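Local atomic coordinates of Alpha/beta hydrolase (Paenibacillus sp. VTT E-133280, PDB entry 6TJ2), a protein that probably hydrolyses methyl salicylate to salicylic acid, as an extracellular esterase of the alpha/beta-hydrolase family related to tobacco salicylic acid binding protein 2. Residues H51-T56 with P203-T208; S227-T232 with K273-L278; D234-Q239 with G262-T267; L45-I50 with L70-Y75. All blocks are in the same frame, centred on the assembly; numbering follows the deposited sequence.

Interaction 1: H51-T56 with P203-T208; sequences HGSWAT and PPEPAT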
loop_
_atom_site.group_PDB
_atom_site.type_symbol
_atom_site.label_atom_id
_atom_site.label_comp_id
_atom_site.label_asym_id
_atom_site.label_seq_id
_atom_site.Cartn_x
_atom_site.Cartn_y
_atom_site.Cartn_z
ATOM N N HIS A 51 -9.769 -15.536 17.924
ATOM C CA HIS A 51 -10.236 -15.673 16.544
ATOM C C HIS A 51 -11.412 -14.724 16.283
ATOM O O HIS A 51 -12.040 -14.229 17.232
ATOM C CB HIS A 51 -10.587 -17.101 16.185
ATOM C CG HIS A 51 -11.810 -17.660 16.867
ATOM N ND1 HIS A 51 -13.088 -17.318 16.475
ATOM C CD2 HIS A 51 -11.946 -18.479 17.930
ATOM C CE1 HIS A 51 -13.966 -17.964 17.238
ATOM N NE2 HIS A 51 -13.301 -18.672 18.141
ATOM N N GLY A 52 -11.744 -14.605 15.020
ATOM C CA GLY A 52 -12.879 -13.815 14.582
ATOM C C GLY A 52 -14.027 -14.664 14.101
ATOM O O GLY A 52 -14.194 -15.828 14.526
ATOM N N SER A 53 -14.892 -14.079 13.305
ATOM C CA SER A 53 -16.135 -14.730 12.847
ATOM C C SER A 53 -15.830 -15.802 11.800
ATOM O O SER A 53 -14.754 -15.796 11.117
ATOM C CB SER A 53 -17.107 -13.722 12.317
ATOM O OG SER A 53 -17.481 -12.795 13.297
ATOM N N TRP A 54 -16.739 -16.750 11.650
ATOM C CA TRP A 54 -16.612 -17.824 10.645
ATOM C C TRP A 54 -15.314 -18.604 10.952
ATOM O O TRP A 54 -14.606 -18.973 10.015
ATOM C CB TRP A 54 -16.663 -17.299 9.223
ATOM C CG TRP A 54 -17.870 -16.484 8.943
ATOM C CD1 TRP A 54 -19.163 -16.926 8.875
ATOM C CD2 TRP A 54 -17.962 -15.060 8.860
ATOM N NE1 TRP A 54 -20.026 -15.880 8.694
ATOM C CE2 TRP A 54 -19.311 -14.708 8.679
ATOM C CE3 TRP A 54 -16.976 -14.057 8.849
ATOM C CZ2 TRP A 54 -19.710 -13.371 8.592
ATOM C CZ3 TRP A 54 -17.382 -12.753 8.735
ATOM C CH2 TRP A 54 -18.711 -12.429 8.605
ATOM N N ALA A 55 -15.007 -18.807 12.204
ATOM C CA ALA A 55 -13.749 -19.419 12.630
ATOM C C ALA A 55 -13.960 -19.996 14.020
ATOM O O ALA A 55 -14.874 -19.633 14.748
ATOM C CB ALA A 55 -12.624 -18.442 12.609
ATOM N N THR A 56 -13.080 -20.884 14.408
ATOM C CA THR A 56 -12.987 -21.454 15.757
ATOM C C THR A 56 -11.561 -21.236 16.275
ATOM O O THR A 56 -10.681 -20.689 15.571
ATOM C CB THR A 56 -13.295 -22.954 15.748
ATOM O OG1 THR A 56 -12.258 -23.663 15.069
ATOM C CG2 THR A 56 -14.615 -23.267 15.078
ATOM N N PRO A 203 -17.462 -22.010 9.880
ATOM C CA PRO A 203 -18.867 -22.271 10.209
ATOM C C PRO A 203 -19.726 -21.042 10.140
ATOM O O PRO A 203 -19.223 -19.914 10.148
ATOM C CB PRO A 203 -18.863 -22.805 11.640
ATOM C CG PRO A 203 -17.517 -22.484 12.172
ATOM C CD PRO A 203 -16.577 -22.169 11.037
ATOM N N PRO A 204 -21.047 -21.211 10.039
ATOM C CA PRO A 204 -21.948 -20.059 10.101
ATOM C C PRO A 204 -21.719 -19.272 11.374
ATOM O O PRO A 204 -21.400 -19.850 12.428
ATOM C CB PRO A 204 -23.361 -20.696 10.110
ATOM C CG PRO A 204 -23.147 -22.028 9.408
ATOM C CD PRO A 204 -21.792 -22.500 9.904
ATOM N N GLU A 205 -21.931 -17.979 11.298
ATOM C CA GLU A 205 -21.663 -17.064 12.405
ATOM C C GLU A 205 -22.969 -16.651 13.067
ATOM O O GLU A 205 -23.841 -16.060 12.418
ATOM C CB GLU A 205 -20.935 -15.818 11.896
ATOM C CG GLU A 205 -20.492 -14.890 13.031
ATOM C CD GLU A 205 -19.346 -15.440 13.871
ATOM O OE1 GLU A 205 -18.837 -16.543 13.621
ATOM O OE2 GLU A 205 -18.966 -14.752 14.871
ATOM N N PRO A 206 -23.081 -16.786 14.396
ATOM C CA PRO A 206 -24.217 -16.183 15.114
ATOM C C PRO A 206 -24.188 -14.666 14.948
ATOM O O PRO A 206 -23.138 -14.036 15.148
ATOM C CB PRO A 206 -23.981 -16.552 16.569
ATOM C CG PRO A 206 -23.025 -17.706 16.560
ATOM C CD PRO A 206 -22.197 -17.527 15.296
ATOM N N ALA A 207 -25.299 -14.052 14.535
ATOM C CA ALA A 207 -25.224 -12.716 13.941
ATOM C C ALA A 207 -25.284 -11.594 14.978
ATOM O O ALA A 207 -24.806 -10.499 14.676
ATOM C CB ALA A 207 -26.327 -12.516 12.934
ATOM N N THR A 208 -25.898 -11.774 16.129
ATOM C CA THR A 208 -26.153 -10.635 17.034
ATOM C C THR A 208 -24.887 -9.846 17.351
ATOM O O THR A 208 -24.899 -8.620 17.267
ATOM C CB THR A 208 -26.924 -11.052 18.273
ATOM O OG1 THR A 208 -28.179 -11.585 17.835
ATOM C CG2 THR A 208 -27.020 -9.939 19.285
#
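Glu205 reaches from the short strand 205-206 into the loop that follows strand 46-50, making a mixed, partly buried contact: a carboxylate on a backbone N-H beside CH-pi and proline packing. Trp54 N gives a nearly straight hydrogen bond to Glu205 OE1 (2.9 Å, 168°), approaching from above the carboxylate plane, while Ser53 OG lies 2.9 Å from Glu205 OE2 in a weak bond at most. OE2 is also hydrogen-bonded to His82 NE2. The backbone of strand 205-206 puts Glu205 CB over the Trp54 indole, 3.7 Å from the centroid of its five-membered ring, a CH-pi contact; CG opposite the backbone N (chi1 -174°) and a bend at chi2 then carry the carboxylate to the Ser53-Trp54 backbone. The indole suits this place because it offers a broad face to that methylene and an N-H to the backbone: NE1 bonds to Ile175 O of strand 174-175. At the indole edge, Trp54 CD1 approaches Pro203 O at 3.2 Å. Replacing Glu205 with alanine would probably leave the Trp54 N-H and His82 without the carboxylate that joins them and let the loop shift. His51 ND1 bonds to Gly52 O at 2.7 Å. In alpha/beta-hydrolases the loop after this strand (beta3 of the canonical fold), opening on His-Gly, commonly helps form the oxyanion hole, and segment 51-56, with Ser53 near the presumed nucleophile elbow, is consistent with that role.

Interaction 2: S227-T232 with K273-L278; sequences SYLYLT and KMMAEL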
loop_
_atom_site.group_PDB
_atom_site.type_symbol
_atom_site.label_atom_id
_atom_site.label_comp_id
_atom_site.label_asym_id
_atom_site.label_seq_id
_atom_site.Cartn_x
_atom_site.Cartn_y
_atom_site.Cartn_z
ATOM N N SER A 227 -0.629 -2.369 18.866
ATOM C CA SER A 227 -0.049 -2.629 17.544
ATOM C C SER A 227 -1.124 -3.015 16.570
ATOM O O SER A 227 -2.194 -3.540 16.981
ATOM C CB SER A 227 0.977 -3.734 17.592
ATOM O OG SER A 227 1.994 -3.436 18.529
ATOM N N TYR A 228 -0.852 -2.793 15.303
ATOM C CA TYR A 228 -1.711 -3.261 14.214
ATOM C C TYR A 228 -0.840 -4.012 13.255
ATOM O O TYR A 228 0.124 -3.441 12.689
ATOM C CB TYR A 228 -2.452 -2.117 13.515
ATOM C CG TYR A 228 -3.686 -2.572 12.761
ATOM C CD1 TYR A 228 -3.598 -3.214 11.533
ATOM C CD2 TYR A 228 -4.963 -2.410 13.304
ATOM C CE1 TYR A 228 -4.696 -3.719 10.886
ATOM C CE2 TYR A 228 -6.082 -2.911 12.647
ATOM C CZ TYR A 228 -5.937 -3.601 11.477
ATOM O OH TYR A 228 -7.056 -4.114 10.850
ATOM N N LEU A 229 -1.150 -5.294 13.059
ATOM C CA LEU A 229 -0.484 -6.198 12.118
ATOM C C LEU A 229 -1.385 -6.349 10.899
ATOM O O LEU A 229 -2.512 -6.809 11.037
ATOM C CB LEU A 229 -0.192 -7.534 12.842
ATOM C CG LEU A 229 0.371 -8.631 11.928
ATOM C CD1 LEU A 229 1.635 -8.229 11.161
ATOM C CD2 LEU A 229 0.605 -9.928 12.722
ATOM N N TYR A 230 -0.906 -5.910 9.737
ATOM C CA TYR A 230 -1.676 -5.834 8.501
ATOM C C TYR A 230 -1.057 -6.656 7.425
ATOM O O TYR A 230 0.150 -6.463 7.164
ATOM C CB TYR A 230 -1.776 -4.370 8.060
ATOM C CG TYR A 230 -2.504 -4.154 6.766
ATOM C CD1 TYR A 230 -1.860 -3.519 5.735
ATOM C CD2 TYR A 230 -3.798 -4.607 6.561
ATOM C CE1 TYR A 230 -2.519 -3.239 4.558
ATOM C CE2 TYR A 230 -4.434 -4.400 5.348
ATOM C CZ TYR A 230 -3.797 -3.704 4.363
ATOM O OH TYR A 230 -4.514 -3.472 3.184
ATOM N N LEU A 231 -1.821 -7.501 6.777
ATOM C CA LEU A 231 -1.387 -8.233 5.587
ATOM C C LEU A 231 -1.989 -7.579 4.345
ATOM O O LEU A 231 -3.182 -7.334 4.288
ATOM C CB LEU A 231 -1.744 -9.711 5.655
ATOM C CG LEU A 231 -1.326 -10.446 6.921
ATOM C CD1 LEU A 231 -1.742 -11.910 6.848
ATOM C CD2 LEU A 231 0.188 -10.352 7.140
ATOM N N THR A 232 -1.134 -7.272 3.362
ATOM C CA THR A 232 -1.538 -6.284 2.334
ATOM C C THR A 232 -2.505 -6.837 1.282
ATOM O O THR A 232 -3.039 -6.006 0.545
ATOM C CB THR A 232 -0.324 -5.696 1.631
ATOM O OG1 THR A 232 0.336 -6.697 0.862
ATOM C CG2 THR A 232 0.659 -5.054 2.594
ATOM N N LYS A 273 5.124 -20.013 10.038
ATOM C CA LYS A 273 6.378 -19.538 10.631
ATOM C C LYS A 273 6.525 -18.044 10.386
ATOM O O LYS A 273 6.874 -17.299 11.304
ATOM C CB LYS A 273 7.548 -20.329 10.045
ATOM C CG LYS A 273 8.894 -19.966 10.648
ATOM C CD LYS A 273 10.052 -20.631 9.926
ATOM C CE LYS A 273 11.365 -19.906 10.153
ATOM N NZ LYS A 273 12.497 -20.860 10.242
ATOM N N MET A 274 6.244 -17.624 9.164
ATOM C CA MET A 274 6.289 -16.190 8.837
ATOM C C MET A 274 5.270 -15.402 9.689
ATOM O O MET A 274 5.596 -14.338 10.251
ATOM C CB MET A 274 6.000 -16.008 7.351
ATOM C CG MET A 274 6.047 -14.585 6.907
ATOM S SD MET A 274 5.188 -14.307 5.340
ATOM C CE MET A 274 3.498 -14.372 5.962
ATOM N N MET A 275 4.081 -15.946 9.869
ATOM C CA MET A 275 3.072 -15.284 10.697
ATOM C C MET A 275 3.483 -15.175 12.151
ATOM O O MET A 275 3.304 -14.118 12.783
ATOM C CB MET A 275 1.700 -15.966 10.603
ATOM C CG MET A 275 1.049 -15.847 9.250
ATOM S SD MET A 275 0.826 -14.111 8.665
ATOM C CE MET A 275 0.174 -13.392 10.166
ATOM N N ALA A 276 4.062 -16.237 12.700
ATOM C CA ALA A 276 4.574 -16.205 14.085
ATOM C C ALA A 276 5.615 -15.108 14.213
ATOM O O ALA A 276 5.582 -14.334 15.164
ATOM C CB ALA A 276 5.130 -17.569 14.427
ATOM N N GLU A 277 6.516 -14.992 13.250
ATOM C CA GLU A 277 7.543 -13.938 13.311
ATOM C C GLU A 277 6.903 -12.554 13.275
ATOM O O GLU A 277 7.347 -11.667 14.010
ATOM C CB GLU A 277 8.540 -14.122 12.173
ATOM C CG GLU A 277 9.365 -15.384 12.283
ATOM C CD GLU A 277 10.146 -15.658 10.999
ATOM O OE1 GLU A 277 9.933 -14.953 9.966
ATOM O OE2 GLU A 277 10.961 -16.574 11.020
ATOM N N LEU A 278 5.894 -12.368 12.462
ATOM C CA LEU A 278 5.195 -11.085 12.410
ATOM C C LEU A 278 4.481 -10.758 13.711
ATOM O O LEU A 278 4.474 -9.599 14.190
ATOM C CB LEU A 278 4.183 -11.018 11.263
ATOM C CG LEU A 278 4.815 -10.969 9.865
ATOM C CD1 LEU A 278 3.769 -11.219 8.817
ATOM C CD2 LEU A 278 5.529 -9.621 9.646
#
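Leu229 carries its CG opposite the backbone N (chi1 174°), whereas Leu231, two residues on along the same strand, has CG opposite its carbonyl carbon (chi1 -51°); the two branched ends thereby reach helix 273-278 at successive points. Met275 answers from the helix with a bent chain, which folds its thioether down to the strand although its CB does not aim there. Leu231 and Met275 meet tip to tip, with Leu231 CD1 3.8 Å from Met275 SD. The other branch of Leu231 turns to the next helical residue facing the strand, its CD2 lying 4.0 Å from Leu278 CD1. Leu229 crosses Leu278 at about a right angle and sets its CD1 3.8 Å from Leu278 CB, while its CD2 comes 4.3 Å from Met275 CE. The contact is wholly apolar and buried. Leucine fits because its forked end spans the interval between strand and helix, whose segment axes approach to 10.7 Å; methionine fits because its unbranched chain can bend to the contour of its neighbours. Met275 and Leu278, three residues apart, fall on the same side of the helix, which runs roughly antiparallel to the strand. Strand 226-231 lies between strands 134-139 and 256-260 of the parallel sheet; helix 272-283 packs on this face, with Met275 also touching Phe140 in a loop and Thr63 of helix 61-69, and Leu229 touching Ile258.

Interaction 3: D234-Q239 with G262-T267; sequences DTAIPQ and GDHMTT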
loop_
_atom_site.group_PDB
_atom_site.type_symbol
_atom_site.label_atom_id
_atom_site.label_comp_id
_atom_site.label_asym_id
_atom_site.label_seq_id
_atom_site.Cartn_x
_atom_site.Cartn_y
_atom_site.Cartn_z
ATOM N N ASP A 234 -5.215 -8.531 2.359
ATOM C CA ASP A 234 -6.449 -8.855 3.135
ATOM C C ASP A 234 -7.579 -7.948 2.660
ATOM O O ASP A 234 -7.548 -6.697 2.855
ATOM C CB ASP A 234 -6.194 -8.708 4.618
ATOM C CG ASP A 234 -7.363 -9.274 5.408
ATOM O OD1 ASP A 234 -8.496 -9.237 4.896
ATOM O OD2 ASP A 234 -7.085 -9.835 6.500
ATOM N N THR A 235 -8.579 -8.560 2.053
ATOM C CA THR A 235 -9.733 -7.896 1.449
ATOM C C THR A 235 -11.038 -8.371 2.109
ATOM O O THR A 235 -12.100 -8.209 1.520
ATOM C CB THR A 235 -9.775 -8.187 -0.039
ATOM O OG1 THR A 235 -9.741 -9.592 -0.279
ATOM C CG2 THR A 235 -8.613 -7.562 -0.755
ATOM N N ALA A 236 -11.003 -8.919 3.308
ATOM C CA ALA A 236 -12.243 -9.419 3.914
ATOM C C ALA A 236 -13.182 -8.254 4.109
ATOM O O ALA A 236 -14.393 -8.417 3.939
ATOM C CB ALA A 236 -11.963 -10.202 5.164
ATOM N N ILE A 237 -12.678 -7.083 4.438
ATOM C CA ILE A 237 -13.395 -5.810 4.185
ATOM C C ILE A 237 -12.685 -5.209 2.983
ATOM O O ILE A 237 -11.448 -5.240 2.908
ATOM C CB ILE A 237 -13.423 -4.930 5.454
ATOM C CG1 ILE A 237 -14.330 -3.722 5.244
ATOM C CG2 ILE A 237 -12.012 -4.549 5.916
ATOM C CD1 ILE A 237 -14.707 -3.092 6.563
ATOM N N PRO A 238 -13.420 -4.703 1.996
ATOM C CA PRO A 238 -12.777 -4.202 0.786
ATOM C C PRO A 238 -11.720 -3.129 1.064
ATOM O O PRO A 238 -11.901 -2.267 1.945
ATOM C CB PRO A 238 -13.964 -3.615 -0.009
ATOM C CG PRO A 238 -15.172 -4.395 0.454
ATOM C CD PRO A 238 -14.900 -4.701 1.925
ATOM N N GLN A 239 -10.609 -3.170 0.361
ATOM C CA GLN A 239 -9.611 -2.113 0.444
ATOM C C GLN A 239 -10.129 -0.807 -0.189
ATOM O O GLN A 239 -10.923 -0.854 -1.113
ATOM C CB GLN A 239 -8.297 -2.563 -0.179
ATOM C CG GLN A 239 -7.736 -3.764 0.577
ATOM C CD GLN A 239 -6.366 -4.236 0.208
ATOM O OE1 GLN A 239 -5.855 -5.269 0.764
ATOM N NE2 GLN A 239 -5.690 -3.551 -0.676
ATOM N N GLY A 262 0.044 -11.392 2.803
ATOM C CA GLY A 262 -0.976 -12.418 2.955
ATOM C C GLY A 262 -2.378 -11.880 2.885
ATOM O O GLY A 262 -2.602 -10.752 2.515
ATOM N N ASP A 263 -3.311 -12.758 3.255
ATOM C CA ASP A 263 -4.758 -12.444 3.155
ATOM C C ASP A 263 -5.465 -12.820 4.451
ATOM O O ASP A 263 -4.816 -13.075 5.459
ATOM C CB ASP A 263 -5.329 -13.132 1.913
ATOM C CG ASP A 263 -5.368 -14.630 2.056
ATOM O OD1 ASP A 263 -5.194 -15.144 3.205
ATOM O OD2 ASP A 263 -5.632 -15.299 0.996
ATOM N N HIS A 264 -6.785 -12.771 4.455
ATOM C CA HIS A 264 -7.507 -12.906 5.719
ATOM C C HIS A 264 -7.374 -14.286 6.350
ATOM O O HIS A 264 -7.159 -14.360 7.564
ATOM C CB HIS A 264 -8.992 -12.572 5.487
ATOM C CG HIS A 264 -9.702 -12.141 6.715
ATOM N ND1 HIS A 264 -9.282 -11.077 7.450
ATOM C CD2 HIS A 264 -10.848 -12.581 7.318
ATOM C CE1 HIS A 264 -10.150 -10.835 8.409
ATOM N NE2 HIS A 264 -11.117 -11.741 8.391
ATOM N N MET A 265 -7.548 -15.345 5.586
ATOM C CA MET A 265 -7.646 -16.701 6.217
ATOM C C MET A 265 -6.719 -17.741 5.599
ATOM O O MET A 265 -6.660 -18.842 6.174
ATOM C CB MET A 265 -9.084 -17.197 6.212
ATOM C CG MET A 265 -9.963 -16.299 6.997
ATOM S SD MET A 265 -11.522 -17.132 7.345
ATOM C CE MET A 265 -12.157 -16.146 8.691
ATOM N N THR A 266 -5.931 -17.456 4.575
ATOM C CA THR A 266 -4.994 -18.478 4.029
ATOM C C THR A 266 -3.711 -18.505 4.862
ATOM O O THR A 266 -3.196 -19.572 5.229
ATOM C CB THR A 266 -4.627 -18.121 2.587
ATOM O OG1 THR A 266 -5.818 -17.964 1.816
ATOM C CG2 THR A 266 -3.700 -19.127 1.948
ATOM N N THR A 267 -3.135 -17.335 5.100
ATOM C CA THR A 267 -1.707 -17.227 5.443
ATOM C C THR A 267 -1.412 -17.805 6.795
ATOM O O THR A 267 -0.323 -18.376 6.995
ATOM C CB THR A 267 -1.282 -15.766 5.306
ATOM O OG1 THR A 267 -1.881 -15.202 4.129
ATOM C CG2 THR A 267 0.231 -15.590 5.226
HETATM O O HOH W 1 -8.412 -11.472 2.164
#
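Two loops following adjacent strands of the alpha/beta-hydrolase sheet run together here, with Asp234 and Asp263 only 4.0 Å apart at their CA atoms. They bring together the acid and histidine of a probable Ser-His-Asp catalytic triad, completed by Ser117 on the nucleophile elbow. His264 ND1 gives its N-H to Asp234 OD2 at 2.7 Å. The oxygen uses its syn lone pair and lies almost exactly in the imidazole plane, even though the carboxylate is turned 71° from the ring. Asp234 OD1 accepts from Ala236 N at 3.0 Å; this Asx turn steadies the carboxylate's rotation, a task for which aspartate's short side chain is well suited. Asp263 shapes the histidine loop similarly: its OD1 accepts from Thr266 N, and its OD2 is held by Thr266 OG1 and by Thr189. At Gly262 the backbone angles would jam a CB against the preceding carbonyl oxygen, which calls for glycine. Water 1 joins the loops by accepting from Thr235 N and His264 N. Phe186 meets the His264 ring at about a right angle. Ala236, small enough to sit close over the imidazole face, puts its CB 3.4 Å from the His264 ring centroid, 12° off the normal, a CH-pi contact.

Interaction 4: L45-I50 with L70-Y75; sequences LTFVLI and LGHTVY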
loop_
_atom_site.group_PDB
_atom_site.type_symbol
_atom_site.label_atom_id
_atom_site.label_comp_id
_atom_site.label_asym_id
_atom_site.label_seq_id
_atom_site.Cartn_x
_atom_site.Cartn_y
_atom_site.Cartn_z
ATOM N N LEU A 45 7.425 -14.362 25.175
ATOM C CA LEU A 45 6.146 -13.647 25.238
ATOM C C LEU A 45 5.027 -14.663 25.534
ATOM O O LEU A 45 5.150 -15.859 25.199
ATOM C CB LEU A 45 5.864 -12.958 23.898
ATOM C CG LEU A 45 6.877 -11.883 23.503
ATOM C CD1 LEU A 45 6.535 -11.403 22.107
ATOM C CD2 LEU A 45 6.886 -10.731 24.453
ATOM N N THR A 46 3.952 -14.166 26.130
ATOM C CA THR A 46 2.749 -14.975 26.301
ATOM C C THR A 46 1.688 -14.314 25.432
ATOM O O THR A 46 1.419 -13.115 25.611
ATOM C CB THR A 46 2.314 -15.059 27.752
ATOM O OG1 THR A 46 3.359 -15.769 28.442
ATOM C CG2 THR A 46 0.998 -15.780 27.934
ATOM N N PHE A 47 1.092 -15.053 24.536
ATOM C CA PHE A 47 -0.003 -14.595 23.637
ATOM C C PHE A 47 -1.303 -15.234 24.086
ATOM O O PHE A 47 -1.374 -16.461 24.359
ATOM C CB PHE A 47 0.290 -15.043 22.211
ATOM C CG PHE A 47 1.407 -14.292 21.564
ATOM C CD1 PHE A 47 1.152 -13.172 20.752
ATOM C CD2 PHE A 47 2.695 -14.783 21.648
ATOM C CE1 PHE A 47 2.213 -12.514 20.141
ATOM C CE2 PHE A 47 3.736 -14.139 21.000
ATOM C CZ PHE A 47 3.477 -13.018 20.239
ATOM N N VAL A 48 -2.367 -14.458 24.046
ATOM C CA VAL A 48 -3.772 -14.924 24.085
ATOM C C VAL A 48 -4.380 -14.540 22.741
ATOM O O VAL A 48 -4.526 -13.327 22.477
ATOM C CB VAL A 48 -4.543 -14.328 25.268
ATOM C CG1 VAL A 48 -5.993 -14.762 25.243
ATOM C CG2 VAL A 48 -3.933 -14.732 26.615
ATOM N N LEU A 49 -4.674 -15.526 21.903
ATOM C CA LEU A 49 -5.102 -15.320 20.507
ATOM C C LEU A 49 -6.611 -15.481 20.433
ATOM O O LEU A 49 -7.093 -16.542 20.833
ATOM C CB LEU A 49 -4.425 -16.270 19.540
ATOM C CG LEU A 49 -2.899 -16.338 19.638
ATOM C CD1 LEU A 49 -2.389 -17.324 18.635
ATOM C CD2 LEU A 49 -2.259 -14.979 19.372
ATOM N N ILE A 50 -7.295 -14.476 19.926
ATOM C CA ILE A 50 -8.781 -14.413 19.814
ATOM C C ILE A 50 -9.154 -14.440 18.350
ATOM O O ILE A 50 -8.884 -13.471 17.622
ATOM C CB ILE A 50 -9.305 -13.175 20.537
ATOM C CG1 ILE A 50 -8.797 -13.052 21.979
ATOM C CG2 ILE A 50 -10.831 -13.153 20.418
ATOM C CD1 ILE A 50 -9.128 -14.270 22.856
ATOM N N LEU A 70 9.255 -21.055 18.899
ATOM C CA LEU A 70 10.112 -19.893 19.178
ATOM C C LEU A 70 10.244 -19.647 20.675
ATOM O O LEU A 70 10.933 -18.680 21.042
ATOM C CB LEU A 70 9.507 -18.671 18.471
ATOM C CG LEU A 70 9.542 -18.703 16.955
ATOM C CD1 LEU A 70 8.740 -17.571 16.363
ATOM C CD2 LEU A 70 10.977 -18.684 16.453
ATOM N N GLY A 71 9.580 -20.438 21.527
ATOM C CA GLY A 71 9.706 -20.332 22.983
ATOM C C GLY A 71 8.583 -19.567 23.636
ATOM O O GLY A 71 8.674 -19.275 24.841
ATOM N N HIS A 72 7.588 -19.104 22.872
ATOM C CA HIS A 72 6.469 -18.323 23.422
ATOM C C HIS A 72 5.363 -19.240 23.971
ATOM O O HIS A 72 5.179 -20.375 23.479
ATOM C CB HIS A 72 5.962 -17.360 22.327
ATOM C CG HIS A 72 7.069 -16.534 21.781
ATOM N ND1 HIS A 72 7.817 -15.722 22.599
ATOM C CD2 HIS A 72 7.606 -16.480 20.548
ATOM C CE1 HIS A 72 8.736 -15.103 21.843
ATOM N NE2 HIS A 72 8.616 -15.556 20.610
ATOM N N THR A 73 4.641 -18.725 24.924
ATOM C CA THR A 73 3.468 -19.388 25.504
ATOM C C THR A 73 2.227 -18.867 24.759
ATOM O O THR A 73 2.140 -17.659 24.537
ATOM C CB THR A 73 3.376 -19.137 26.997
ATOM O OG1 THR A 73 4.573 -19.675 27.577
ATOM C CG2 THR A 73 2.183 -19.827 27.619
ATOM N N VAL A 74 1.391 -19.777 24.302
ATOM C CA VAL A 74 0.264 -19.364 23.427
ATOM C C VAL A 74 -1.025 -20.012 23.938
ATOM O O VAL A 74 -1.097 -21.259 24.007
ATOM C CB VAL A 74 0.497 -19.724 21.964
ATOM C CG1 VAL A 74 -0.635 -19.203 21.095
ATOM C CG2 VAL A 74 1.845 -19.227 21.456
ATOM N N TYR A 75 -2.014 -19.206 24.243
ATOM C CA TYR A 75 -3.384 -19.642 24.627
ATOM C C TYR A 75 -4.324 -19.287 23.483
ATOM O O TYR A 75 -4.252 -18.152 22.943
ATOM C CB TYR A 75 -3.837 -18.977 25.913
ATOM C CG TYR A 75 -2.980 -19.318 27.092
ATOM C CD1 TYR A 75 -1.966 -18.464 27.514
ATOM C CD2 TYR A 75 -3.140 -20.514 27.747
ATOM C CE1 TYR A 75 -1.131 -18.785 28.567
ATOM C CE2 TYR A 75 -2.337 -20.821 28.830
ATOM C CZ TYR A 75 -1.345 -19.969 29.235
ATOM O OH TYR A 75 -0.552 -20.299 30.321
#
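Phe47 N donates to Thr73 O at 2.8 Å in a bond close to linear (170°), and Phe47 O accepts from Tyr75 N at the same distance, so this one residue holds the neighbouring strand by both its backbone polar groups. Thr73 N to Leu45 O and Leu49 N to Tyr75 O extend the parallel ladder, in which Thr46, Phe47 and Val48 pair with Thr73, Val74 and Tyr75. Beyond its end, the imidazole of His72 continues the pairing: with CG opposite the carbonyl carbon (chi1 -54°), its ND1 accepts the Leu45 N-H at 2.9 Å, nearly in the ring plane. A histidine answers both needs here, with a ring nitrogen as acceptor and a flat face for the Phe47 ring, whose edge points at it in a T-shaped pair, the planes at 80°. A leucine in place of His72 would probably leave the Leu45 N-H without this acceptor and take the aromatic face from Phe47. Val74 shares the Phe47 face, where its CG1 lies 3.6 Å from Leu49 CD1; Ala64 and Leu67 of helix 61-69 cover Val74 there. On the Thr46 face, Thr46 CG2 meets the edge of the Tyr75 ring, 3.7 Å from CE1. Beta-branched threonine and valine suit these extended backbones. Gly71, at positive phi, closes helix 61-69 in a Schellman motif before the chain enters strand 73-75, completing a beta-alpha-beta crossover at one margin of the alpha/beta-hydrolase sheet.

Interactions 2 and 4 hold the same parallel sheet at different places: interaction 4 pairs an outermost strand with its neighbour mainly through backbone bonds and is partly buried, whereas interaction 2 is a buried apolar seam between an inner strand and a helix. Ala276 touches Leu70 where they meet. Interaction 3 joins two loops beyond the ends of sheet strands; interaction 1 joins such a loop to the short strand 205-206. In both, carboxylates grip N-H groups; interaction 3 is buried, interaction 1 only partly. They touch through Met265 CE, which packs on Ser53 O. Interaction 3 is nested in the loop closed by interaction 2, and strand 46-50 of interaction 4 runs into the first loop of interaction 1.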